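Local coordinates for uncharacterized protein (Bacteroides eggerthii, PDB 4FTD) that is of unknown function but combines a six-bladed beta-propeller with an immunoglobulin-like domain and may take part in carbohydrate metabolism, at residues 168-172 with 173-177; 321-324 with 325-329; 345-349 with 350-354. All blocks are in the same frame, centred on the assembly; numbering follows the deposited sequence. Where two conformers were deposited one is given.

Contact 1. Residues 168-172 with 173-177; sequences SDLKR and GEIKP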
ATOM      1  N   SER A 168     -12.096 -14.832   0.695  1.00 49.72           N
ATOM      2  CA  SER A 168     -12.059 -15.950   1.680  1.00 50.94           C
ATOM      3  C   SER A 168     -11.804 -17.304   0.981  1.00 56.53           C
ATOM      4  O   SER A 168     -11.084 -18.146   1.519  1.00 52.70           O
ATOM      5  CB  SER A 168     -13.321 -16.004   2.529  1.00 51.76           C
ATOM      6  OG  SER A 168     -14.439 -16.092   1.698  1.00 54.71           O
ATOM      7  N   ASP A 169     -12.355 -17.500  -0.221  1.00 54.18           N
ATOM      8  CA  ASP A 169     -12.048 -18.702  -1.022  1.00 54.50           C
ATOM      9  C   ASP A 169     -10.605 -18.735  -1.500  1.00 52.86           C
ATOM     10  O   ASP A 169      -9.933 -19.746  -1.353  1.00 53.65           O
ATOM     11  CB  ASP A 169     -12.962 -18.814  -2.229  1.00 58.04           C
ATOM     12  CG  ASP A 169     -14.389 -19.183  -1.860  1.00 61.61           C
ATOM     13  OD1 ASP A 169     -14.620 -19.691  -0.756  1.00 60.84           O
ATOM     14  OD2 ASP A 169     -15.287 -18.978  -2.707  1.00 59.85           O
ATOM     15  N   LEU A 170     -10.134 -17.642  -2.082  1.00 48.61           N
ATOM     16  CA  LEU A 170      -8.739 -17.556  -2.525  1.00 52.27           C
ATOM     17  C   LEU A 170      -7.697 -17.776  -1.405  1.00 60.35           C
ATOM     18  O   LEU A 170      -6.639 -18.338  -1.656  1.00 53.00           O
ATOM     19  CB  LEU A 170      -8.455 -16.211  -3.155  1.00 43.77           C
ATOM     20  CG  LEU A 170      -9.181 -15.856  -4.448  1.00 44.60           C
ATOM     21  CD1 LEU A 170      -8.941 -14.388  -4.784  1.00 39.38           C
ATOM     22  CD2 LEU A 170      -8.803 -16.737  -5.627  1.00 41.73           C
ATOM     23  N   LYS A 171      -7.981 -17.313  -0.190  1.00 55.14           N
ATOM     24  CA  LYS A 171      -7.067 -17.537   0.936  1.00 52.35           C
ATOM     25  C   LYS A 171      -6.922 -19.023   1.248  1.00 55.86           C
ATOM     26  O   LYS A 171      -5.908 -19.421   1.768  1.00 56.32           O
ATOM     27  CB  LYS A 171      -7.493 -16.776   2.191  1.00 51.76           C
ATOM     28  CG  LYS A 171      -7.328 -15.256   2.101  1.00 49.67           C
ATOM     29  CD  LYS A 171      -7.858 -14.560   3.372  1.00 56.84           C
ATOM     30  CE  LYS A 171      -7.640 -13.052   3.278  1.00 61.21           C
ATOM     31  NZ  LYS A 171      -8.207 -12.208   4.378  1.00 67.19           N
ATOM     32  N   ARG A 172      -7.945 -19.817   0.935  1.00 56.81           N
ATOM     33  CA  ARG A 172      -7.905 -21.262   1.115  0.50 60.16           C
ATOM     34  C   ARG A 172      -7.434 -21.952  -0.176  1.00 61.58           C
ATOM     35  O   ARG A 172      -7.488 -23.157  -0.288  1.00 64.26           O
ATOM     36  CB  ARG A 172      -9.290 -21.762   1.541  0.50 59.56           C
ATOM     37  CG  ARG A 172      -9.799 -21.125   2.830  0.50 61.37           C
ATOM     38  CD  ARG A 172     -11.210 -21.564   3.197  0.50 69.96           C
ATOM     39  NE  ARG A 172     -12.160 -21.298   2.122  0.50 73.15           N
ATOM     40  CZ  ARG A 172     -12.795 -22.248   1.452  0.50 68.06           C
ATOM     41  NH1 ARG A 172     -12.600 -23.509   1.779  0.50 64.90           N
ATOM     42  NH2 ARG A 172     -13.630 -21.935   0.474  0.50 64.07           N
ATOM     43  N   GLY A 173      -6.950 -21.181  -1.144  1.00 59.13           N
ATOM     44  CA  GLY A 173      -6.489 -21.716  -2.424  1.00 61.18           C
ATOM     45  C   GLY A 173      -7.602 -22.192  -3.349  1.00 63.41           C
ATOM     46  O   GLY A 173      -7.335 -22.889  -4.303  1.00 69.83           O
ATOM     47  N   GLU A 174      -8.843 -21.790  -3.103  1.00 57.85           N
ATOM     48  CA  GLU A 174      -9.965 -22.260  -3.907  1.00 58.62           C
ATOM     49  C   GLU A 174     -10.387 -21.188  -4.902  1.00 53.37           C
ATOM     50  O   GLU A 174     -10.753 -20.086  -4.510  1.00 49.76           O
ATOM     51  CB  GLU A 174     -11.157 -22.627  -3.018  1.00 62.40           C
ATOM     52  CG  GLU A 174     -10.857 -23.693  -1.981  1.00 78.09           C
ATOM     53  CD  GLU A 174     -12.104 -24.251  -1.320  1.00 84.68           C
ATOM     54  OE1 GLU A 174     -13.180 -23.607  -1.372  1.00102.78           O
ATOM     55  OE2 GLU A 174     -12.004 -25.346  -0.744  1.00102.30           O
ATOM     56  N   ILE A 175     -10.380 -21.548  -6.178  1.00 53.21           N
ATOM     57  CA  ILE A 175     -10.811 -20.692  -7.292  1.00 52.57           C
ATOM     58  C   ILE A 175     -12.247 -21.098  -7.659  1.00 50.85           C
ATOM     59  O   ILE A 175     -12.478 -22.185  -8.192  1.00 56.02           O
ATOM     60  CB  ILE A 175      -9.827 -20.829  -8.470  1.00 51.23           C
ATOM     61  CG1 ILE A 175      -8.499 -20.156  -8.091  1.00 57.91           C
ATOM     62  CG2 ILE A 175     -10.403 -20.230  -9.750  1.00 45.30           C
ATOM     63  CD1 ILE A 175      -7.427 -20.253  -9.158  1.00 59.44           C
ATOM     64  N   LYS A 176     -13.199 -20.242  -7.288  1.00 45.70           N
ATOM     65  CA  LYS A 176     -14.633 -20.414  -7.523  1.00 47.56           C
ATOM     66  C   LYS A 176     -15.238 -19.122  -8.123  1.00 47.15           C
ATOM     67  O   LYS A 176     -15.760 -18.292  -7.392  1.00 50.89           O
ATOM     68  CB  LYS A 176     -15.307 -20.777  -6.213  1.00 54.14           C
ATOM     69  CG  LYS A 176     -14.730 -22.065  -5.582  1.00 68.14           C
ATOM     70  CD  LYS A 176     -15.272 -22.376  -4.183  1.00 80.19           C
ATOM     71  CE  LYS A 176     -16.667 -22.969  -4.212  1.00 87.63           C
ATOM     72  NZ  LYS A 176     -17.083 -23.437  -2.859  1.00 99.43           N
ATOM     73  N   PRO A 177     -15.178 -18.985  -9.464  1.00 46.18           N
ATOM     74  CA  PRO A 177     -15.683 -17.813 -10.165  1.00 47.56           C
ATOM     75  C   PRO A 177     -17.149 -17.552  -9.982  1.00 49.92           C
ATOM     76  O   PRO A 177     -17.974 -18.445 -10.092  1.00 47.34           O
ATOM     77  CB  PRO A 177     -15.363 -18.108 -11.640  1.00 46.89           C
ATOM     78  CG  PRO A 177     -14.170 -19.020 -11.573  1.00 52.91           C
ATOM     79  CD  PRO A 177     -14.443 -19.884 -10.389  1.00 54.33           C
TER
HETATM   80  O   HOH W   1     -14.824 -17.424  -5.016  1.00 47.67           O
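Arg-172 sets its CG beside its own backbone N (chi1 -58°) and then bends at chi3 (-56°), folding the guanidinium back along the last helical turn, where Glu-174, extended beyond CG, delivers its carboxylate. In this conformer, one of two deposited for the arginine, NH2 serves both acids. Its bond to Asp-169 OD1 (2.7 Å) lies in the guanidinium plane, at the edge, yet meets the aspartate from above its carboxylate plane. The second bond, to Glu-174 OE1, is weak and bent, and the 2.5 Å separating that atom from Arg-172 NH2 is doubtful. Guanidinium and glutamate planes stand 67° apart, with Glu-174 CG over one guanidinium face. The shared positive charge probably eases the proximity of Asp-169 OD1 and Glu-174 OE1, 4.2 Å from each other. Beneath this network a Schellman motif ends helix 167-171: Glu-174 N bonds Asp-169 O (2.9 Å) and Gly-173 N bonds Leu-170 O (2.9 Å). Gly-173 is the C-prime residue, its phi positive, and a CB on it would run into Arg-172 O. Beyond the cap, the chain heads for strand 178-179, at the margin of a four-stranded propeller blade. One water donates to Asp-169 OD2 (2.8 Å) and to Lys-176 O, tying the departing loop to the helix. On the apolar side Leu-170 CD2 approaches Ile-175 CG1 (4.2 Å), while Leu-170 also packs on Phe-124 and Leu-165.

Contact 2. Residues 321-324 with 325-329; sequences TLVD and ESLGE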
ATOM      1  N   THR A 321       3.905  11.887 -10.721  1.00 45.97           N
ATOM      2  CA  THR A 321       3.819  13.346 -10.742  1.00 51.66           C
ATOM      3  C   THR A 321       2.531  13.787 -10.059  1.00 48.92           C
ATOM      4  O   THR A 321       1.434  13.299 -10.385  1.00 47.02           O
ATOM      5  CB  THR A 321       3.821  13.861 -12.220  1.00 56.57           C
ATOM      6  OG1 THR A 321       4.994  13.402 -12.932  1.00 56.59           O
ATOM      7  CG2 THR A 321       3.710  15.377 -12.293  1.00 53.45           C
ATOM      8  N   LEU A 322       2.661  14.731  -9.140  1.00 54.18           N
ATOM      9  CA  LEU A 322       1.528  15.356  -8.497  1.00 53.30           C
ATOM     10  C   LEU A 322       0.951  16.368  -9.508  1.00 53.61           C
ATOM     11  O   LEU A 322       1.692  17.205 -10.034  1.00 57.06           O
ATOM     12  CB  LEU A 322       1.979  16.074  -7.213  1.00 54.20           C
ATOM     13  CG  LEU A 322       0.920  16.774  -6.353  1.00 53.59           C
ATOM     14  CD1 LEU A 322      -0.012  15.714  -5.797  1.00 43.58           C
ATOM     15  CD2 LEU A 322       1.538  17.592  -5.216  1.00 55.39           C
ATOM     16  N   VAL A 323      -0.357  16.291  -9.750  1.00 55.10           N
ATOM     17  CA  VAL A 323      -1.077  17.176 -10.678  1.00 51.34           C
ATOM     18  C   VAL A 323      -2.404  17.668 -10.096  1.00 53.32           C
ATOM     19  O   VAL A 323      -2.917  17.083  -9.165  1.00 53.49           O
ATOM     20  CB  VAL A 323      -1.353  16.444 -12.019  1.00 48.74           C
ATOM     21  CG1 VAL A 323      -0.041  15.954 -12.647  1.00 44.24           C
ATOM     22  CG2 VAL A 323      -2.288  15.268 -11.801  1.00 41.10           C
ATOM     23  N   ASP A 324      -2.944  18.759 -10.634  1.00 56.11           N
ATOM     24  CA  ASP A 324      -4.286  19.237 -10.245  1.00 55.94           C
ATOM     25  C   ASP A 324      -5.353  18.444 -10.998  1.00 59.57           C
ATOM     26  O   ASP A 324      -5.012  17.541 -11.771  1.00 55.62           O
ATOM     27  CB  ASP A 324      -4.412  20.780 -10.444  1.00 63.24           C
ATOM     28  CG  ASP A 324      -4.249  21.218 -11.894  1.00 66.67           C
ATOM     29  OD1 ASP A 324      -4.626  20.451 -12.830  1.00 63.16           O
ATOM     30  OD2 ASP A 324      -3.746  22.345 -12.093  1.00 75.64           O
ATOM     31  N   GLU A 325      -6.642  18.739 -10.807  1.00 64.40           N
ATOM     32  CA  GLU A 325      -7.684  17.917 -11.478  1.00 65.50           C
ATOM     33  C   GLU A 325      -7.799  18.137 -13.012  1.00 59.95           C
ATOM     34  O   GLU A 325      -8.561  17.452 -13.669  1.00 59.17           O
ATOM     35  CB  GLU A 325      -9.050  17.981 -10.778  1.00 75.60           C
ATOM     36  CG  GLU A 325      -9.896  19.236 -10.991  1.00 88.51           C
ATOM     37  CD  GLU A 325     -11.352  19.012 -10.591  1.00 90.20           C
ATOM     38  OE1 GLU A 325     -11.600  18.334  -9.583  1.00 99.21           O
ATOM     39  OE2 GLU A 325     -12.258  19.506 -11.283  1.00 95.13           O
ATOM     40  N   SER A 326      -7.027  19.080 -13.557  1.00 59.30           N
ATOM     41  CA  SER A 326      -6.900  19.299 -15.011  1.00 57.09           C
ATOM     42  C   SER A 326      -5.602  18.754 -15.563  1.00 54.82           C
ATOM     43  O   SER A 326      -5.228  19.067 -16.692  1.00 57.87           O
ATOM     44  CB  SER A 326      -6.956  20.813 -15.301  1.00 60.38           C
ATOM     45  OG  SER A 326      -8.248  21.250 -14.975  1.00 71.15           O
ATOM     46  N   LEU A 327      -4.908  17.952 -14.753  1.00 52.25           N
ATOM     47  CA  LEU A 327      -3.622  17.380 -15.089  1.00 56.48           C
ATOM     48  C   LEU A 327      -2.494  18.419 -15.220  1.00 56.78           C
ATOM     49  O   LEU A 327      -1.464  18.137 -15.829  1.00 57.50           O
ATOM     50  CB  LEU A 327      -3.738  16.527 -16.363  1.00 53.77           C
ATOM     51  CG  LEU A 327      -3.272  15.095 -16.185  1.00 62.11           C
ATOM     52  CD1 LEU A 327      -4.328  14.377 -15.351  1.00 55.81           C
ATOM     53  CD2 LEU A 327      -3.097  14.455 -17.550  1.00 71.54           C
ATOM     54  N   GLY A 328      -2.674  19.605 -14.646  1.00 61.09           N
ATOM     55  CA  GLY A 328      -1.596  20.595 -14.594  1.00 56.34           C
ATOM     56  C   GLY A 328      -0.533  20.087 -13.625  1.00 60.34           C
ATOM     57  O   GLY A 328      -0.868  19.726 -12.495  1.00 60.00           O
ATOM     58  N   GLU A 329       0.736  20.067 -14.063  1.00 59.00           N
ATOM     59  CA  GLU A 329       1.835  19.457 -13.307  1.00 62.41           C
ATOM     60  C   GLU A 329       2.273  20.324 -12.136  1.00 60.73           C
ATOM     61  O   GLU A 329       2.625  21.450 -12.323  1.00 69.64           O
ATOM     62  CB  GLU A 329       3.016  19.087 -14.242  1.00 72.88           C
ATOM     63  CG  GLU A 329       2.622  17.993 -15.269  1.00 73.74           C
ATOM     64  CD  GLU A 329       3.779  17.407 -16.086  1.00 73.67           C
ATOM     65  OE1 GLU A 329       4.855  17.117 -15.513  1.00 85.52           O
ATOM     66  OE2 GLU A 329       3.607  17.218 -17.313  1.00 74.12           O
TER
HETATM   67  O   HOH W   2       5.788  14.466 -15.278  1.00 58.34           O
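Asp-324 holds the tight end of this hairpin through a single oxygen, OD1, which takes Ser-326 N (2.9 Å) and Gly-328 N (2.8 Å) from opposite faces of the carboxylate. Ser-326 N enters on the anti side but tilted out of the plane, and Gly-328 N stands farther above the opposite face. With CG lodged between the backbone N and the carbonyl carbon (chi1 62°), the carboxylate curls over the turn, and OD2 keeps a salt bridge to Lys-330. The backbone forms a type I turn from Asp-324 to Leu-327, closed by Leu-327 N to Asp-324 O (3.0 Å), and Leu-327 has positive phi. Since Asp-324 N also bonds Gly-328 O (3.0 Å), this is a 3:5 hairpin with a G1-type bulge, linking strands 318-323 and 329-332 of one propeller blade. A leucine in place of Asp-324 would probably leave the Ser-326 and Gly-328 amides without their shared acceptor and Lys-330 without its counter-charge. Val-323 CG2 meets Leu-327 CD1 (4.2 Å), the two running side by side. The fit is looser at the exposed Glu-329, where a water donates to its OE1 and to OG1 of the buried Thr-321, while OG1 also bonds Pro-319 O and OE2 pairs with Lys-293.

Contact 3. Residues 345-349 with 350-354; sequences VTFNE and ERYLL
Val-345 O is gripped by two neighbours on the facing strand: Tyr-352 N donates to it over 2.8 Å in an almost straight bond (174° at the hydrogen), and Arg-351 CA adds a CA-H...O contact at 3.4 Å. Val-345 N returns a bond to Tyr-352 O (2.9 Å), making this a hydrogen-bonded antiparallel pair. The same exchange recurs between Phe-347 and Glu-350, where the chain reverses through a type I' turn. Both turn residues, Asn-348 and Glu-349, have positive phi, and the result is a tight two-residue hairpin. One face of the ladder carries Val-345, Phe-347, Glu-350 and Tyr-352. Tyr-352 keeps its CG beside the backbone N (chi1 -50°), which lays the ring slantwise toward the turn, so that CE2 touches Phe-347 CB (4.2 Å) on the diagonal and the hydroxyl reaches the Glu-350 carboxylate. That hydroxyl donates to Glu-350 OE1, although the modelled length is too short to be read closely, and it also bonds Ala-114 N. Phe-347, with CG anti to its backbone N (chi1 -180°), has Asn-348 CB over one ring face, near the rim. Farther from the turn, Val-345 CG2 rests on Leu-354 CB (4.3 Å). On the other face Thr-346 brings CG2 to Glu-350 O (3.6 Å), while Arg-351 reaches away to bond the carbonyls of Leu-375 and Gly-378. Strand 350-357 pairs on its far side with strand 369-374 within one sheet of the beta-propeller, and the face bearing Val-345, Phe-347 and Tyr-352 packs on Leu-429 of strand 426-435, with Tyr-416 and Ile-418 of strand 412-420 beside the valine and phenylalanine, consistent with adjacent blades.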
ATOM      1  N   VAL A 345      -1.688   5.525   0.295  1.00 48.45           N
ATOM      2  CA  VAL A 345      -2.313   4.786   1.386  1.00 50.67           C
ATOM      3  C   VAL A 345      -1.860   5.358   2.717  1.00 52.18           C
ATOM      4  O   VAL A 345      -0.654   5.441   2.943  1.00 51.36           O
ATOM      5  CB  VAL A 345      -1.819   3.303   1.361  1.00 52.13           C
ATOM      6  CG1 VAL A 345      -2.464   2.483   2.460  1.00 57.99           C
ATOM      7  CG2 VAL A 345      -2.112   2.680   0.018  1.00 57.19           C
ATOM      8  N   THR A 346      -2.807   5.773   3.573  1.00 52.27           N
ATOM      9  CA  THR A 346      -2.494   6.202   4.935  1.00 54.54           C
ATOM     10  C   THR A 346      -2.862   5.065   5.877  1.00 53.59           C
ATOM     11  O   THR A 346      -3.984   4.587   5.856  1.00 55.30           O
ATOM     12  CB  THR A 346      -3.240   7.476   5.349  1.00 56.13           C
ATOM     13  OG1 THR A 346      -2.867   8.526   4.457  1.00 60.80           O
ATOM     14  CG2 THR A 346      -2.876   7.884   6.815  1.00 51.97           C
ATOM     15  N   PHE A 347      -1.912   4.657   6.720  1.00 51.29           N
ATOM     16  CA  PHE A 347      -2.086   3.502   7.584  1.00 50.59           C
ATOM     17  C   PHE A 347      -1.278   3.629   8.868  1.00 52.90           C
ATOM     18  O   PHE A 347      -0.046   3.757   8.810  1.00 51.17           O
ATOM     19  CB  PHE A 347      -1.665   2.232   6.846  1.00 49.49           C
ATOM     20  CG  PHE A 347      -1.814   0.978   7.656  1.00 53.29           C
ATOM     21  CD1 PHE A 347      -3.061   0.390   7.816  1.00 53.35           C
ATOM     22  CD2 PHE A 347      -0.701   0.369   8.250  1.00 55.57           C
ATOM     23  CE1 PHE A 347      -3.210  -0.778   8.571  1.00 52.01           C
ATOM     24  CE2 PHE A 347      -0.846  -0.786   9.022  1.00 54.17           C
ATOM     25  CZ  PHE A 347      -2.101  -1.365   9.176  1.00 53.80           C
ATOM     26  N   ASN A 348      -1.979   3.579  10.010  1.00 58.59           N
ATOM     27  CA  ASN A 348      -1.367   3.617  11.344  1.00 59.87           C
ATOM     28  C   ASN A 348      -0.308   4.725  11.446  1.00 62.03           C
ATOM     29  O   ASN A 348       0.857   4.499  11.852  1.00 60.06           O
ATOM     30  CB  ASN A 348      -0.795   2.217  11.684  1.00 61.33           C
ATOM     31  CG  ASN A 348      -0.416   2.056  13.153  1.00 58.87           C
ATOM     32  OD1 ASN A 348      -1.049   2.624  14.037  1.00 58.64           O
ATOM     33  ND2 ASN A 348       0.629   1.254  13.416  1.00 53.83           N
ATOM     34  N   GLU A 349      -0.731   5.917  11.023  1.00 58.83           N
ATOM     35  CA  GLU A 349       0.071   7.146  11.088  1.00 59.15           C
ATOM     36  C   GLU A 349       1.273   7.217  10.141  1.00 56.17           C
ATOM     37  O   GLU A 349       2.094   8.115  10.258  1.00 64.05           O
ATOM     38  CB  GLU A 349       0.457   7.468  12.519  1.00 63.04           C
ATOM     39  CG  GLU A 349      -0.775   7.531  13.421  1.00 70.22           C
ATOM     40  CD  GLU A 349      -0.432   7.791  14.859  1.00 88.13           C
ATOM     41  OE1 GLU A 349       0.305   8.766  15.118  1.00 83.03           O
ATOM     42  OE2 GLU A 349      -0.898   7.019  15.724  1.00 95.43           O
ATOM     43  N   GLU A 350       1.337   6.324   9.170  1.00 58.78           N
ATOM     44  CA  GLU A 350       2.321   6.426   8.088  1.00 54.86           C
ATOM     45  C   GLU A 350       1.606   6.584   6.765  1.00 54.88           C
ATOM     46  O   GLU A 350       0.416   6.365   6.693  1.00 55.21           O
ATOM     47  CB  GLU A 350       3.270   5.235   8.097  1.00 53.81           C
ATOM     48  CG  GLU A 350       4.266   5.324   9.258  1.00 59.92           C
ATOM     49  CD  GLU A 350       5.501   4.462   9.061  1.00 62.71           C
ATOM     50  OE1 GLU A 350       5.501   3.462   8.299  1.00 60.87           O
ATOM     51  OE2 GLU A 350       6.499   4.809   9.689  1.00 66.89           O
ATOM     52  N   ARG A 351       2.349   6.980   5.734  1.00 53.27           N
ATOM     53  CA  ARG A 351       1.803   7.251   4.404  1.00 53.25           C
ATOM     54  C   ARG A 351       2.713   6.564   3.387  1.00 49.66           C
ATOM     55  O   ARG A 351       3.913   6.782   3.384  1.00 51.46           O
ATOM     56  CB  ARG A 351       1.693   8.769   4.139  1.00 54.59           C
ATOM     57  CG  ARG A 351       1.200   9.145   2.730  1.00 56.79           C
ATOM     58  CD  ARG A 351       0.955  10.641   2.568  1.00 59.46           C
ATOM     59  NE  ARG A 351       2.137  11.315   3.012  1.00 62.09           N
ATOM     60  CZ  ARG A 351       2.199  12.474   3.656  1.00 65.19           C
ATOM     61  NH1 ARG A 351       1.121  13.207   3.863  1.00 70.58           N
ATOM     62  NH2 ARG A 351       3.391  12.908   4.081  1.00 61.83           N
ATOM     63  N   TYR A 352       2.110   5.724   2.548  1.00 48.51           N
ATOM     64  CA  TYR A 352       2.798   4.948   1.540  1.00 48.81           C
ATOM     65  C   TYR A 352       2.287   5.243   0.131  1.00 45.16           C
ATOM     66  O   TYR A 352       1.151   5.686  -0.043  1.00 49.21           O
ATOM     67  CB  TYR A 352       2.602   3.448   1.813  1.00 45.70           C
ATOM     68  CG  TYR A 352       2.913   3.036   3.219  1.00 48.78           C
ATOM     69  CD1 TYR A 352       4.173   3.250   3.754  1.00 53.47           C
ATOM     70  CD2 TYR A 352       1.947   2.436   4.038  1.00 52.12           C
ATOM     71  CE1 TYR A 352       4.473   2.914   5.070  1.00 51.27           C
ATOM     72  CE2 TYR A 352       2.250   2.080   5.358  1.00 50.63           C
ATOM     73  CZ  TYR A 352       3.516   2.323   5.866  1.00 51.98           C
ATOM     74  OH  TYR A 352       3.842   1.985   7.170  1.00 55.87           O
ATOM     75  N   LEU A 353       3.155   5.010  -0.857  1.00 47.00           N
ATOM     76  CA  LEU A 353       2.782   5.004  -2.267  1.00 46.58           C
ATOM     77  C   LEU A 353       2.827   3.543  -2.717  1.00 43.31           C
ATOM     78  O   LEU A 353       3.854   2.880  -2.582  1.00 49.02           O
ATOM     79  CB  LEU A 353       3.743   5.831  -3.125  1.00 47.54           C
ATOM     80  CG  LEU A 353       3.381   5.920  -4.622  1.00 49.25           C
ATOM     81  CD1 LEU A 353       2.034   6.609  -4.790  1.00 50.83           C
ATOM     82  CD2 LEU A 353       4.467   6.611  -5.441  1.00 53.70           C
ATOM     83  N   LEU A 354       1.681   3.060  -3.195  1.00 44.08           N
ATOM     84  CA  LEU A 354       1.494   1.719  -3.753  1.00 42.01           C
ATOM     85  C   LEU A 354       1.516   1.895  -5.277  1.00 46.93           C
ATOM     86  O   LEU A 354       0.786   2.752  -5.818  1.00 44.65           O
ATOM     87  CB  LEU A 354       0.167   1.124  -3.291  1.00 42.13           C
ATOM     88  CG  LEU A 354      -0.286  -0.197  -3.928  1.00 49.43           C
ATOM     89  CD1 LEU A 354       0.710  -1.325  -3.698  1.00 41.79           C
ATOM     90  CD2 LEU A 354      -1.693  -0.540  -3.403  1.00 43.35           C
TER

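How the contacts relate
Three local reversals of one chain illustrate how chemistry follows position. Contacts 1 and 2 lie on opposite sides of the chain's centre, their own centres about 39 Å apart, and both rely on polar side chains and a bridging water. Contact 1 closes a helix with a charged network, whereas contact 2 closes a hairpin with one carboxylate. Contact 3 has its centre nearer the chain's, about 7 Å from it against 22 Å for the others, and the largest share of buried residues, though only slightly above contact 2; contact 1 is the most exposed. Contact 3 is held chiefly by a backbone ladder and apolar or aromatic packing against a neighbouring sheet. No secondary-structure element is shared.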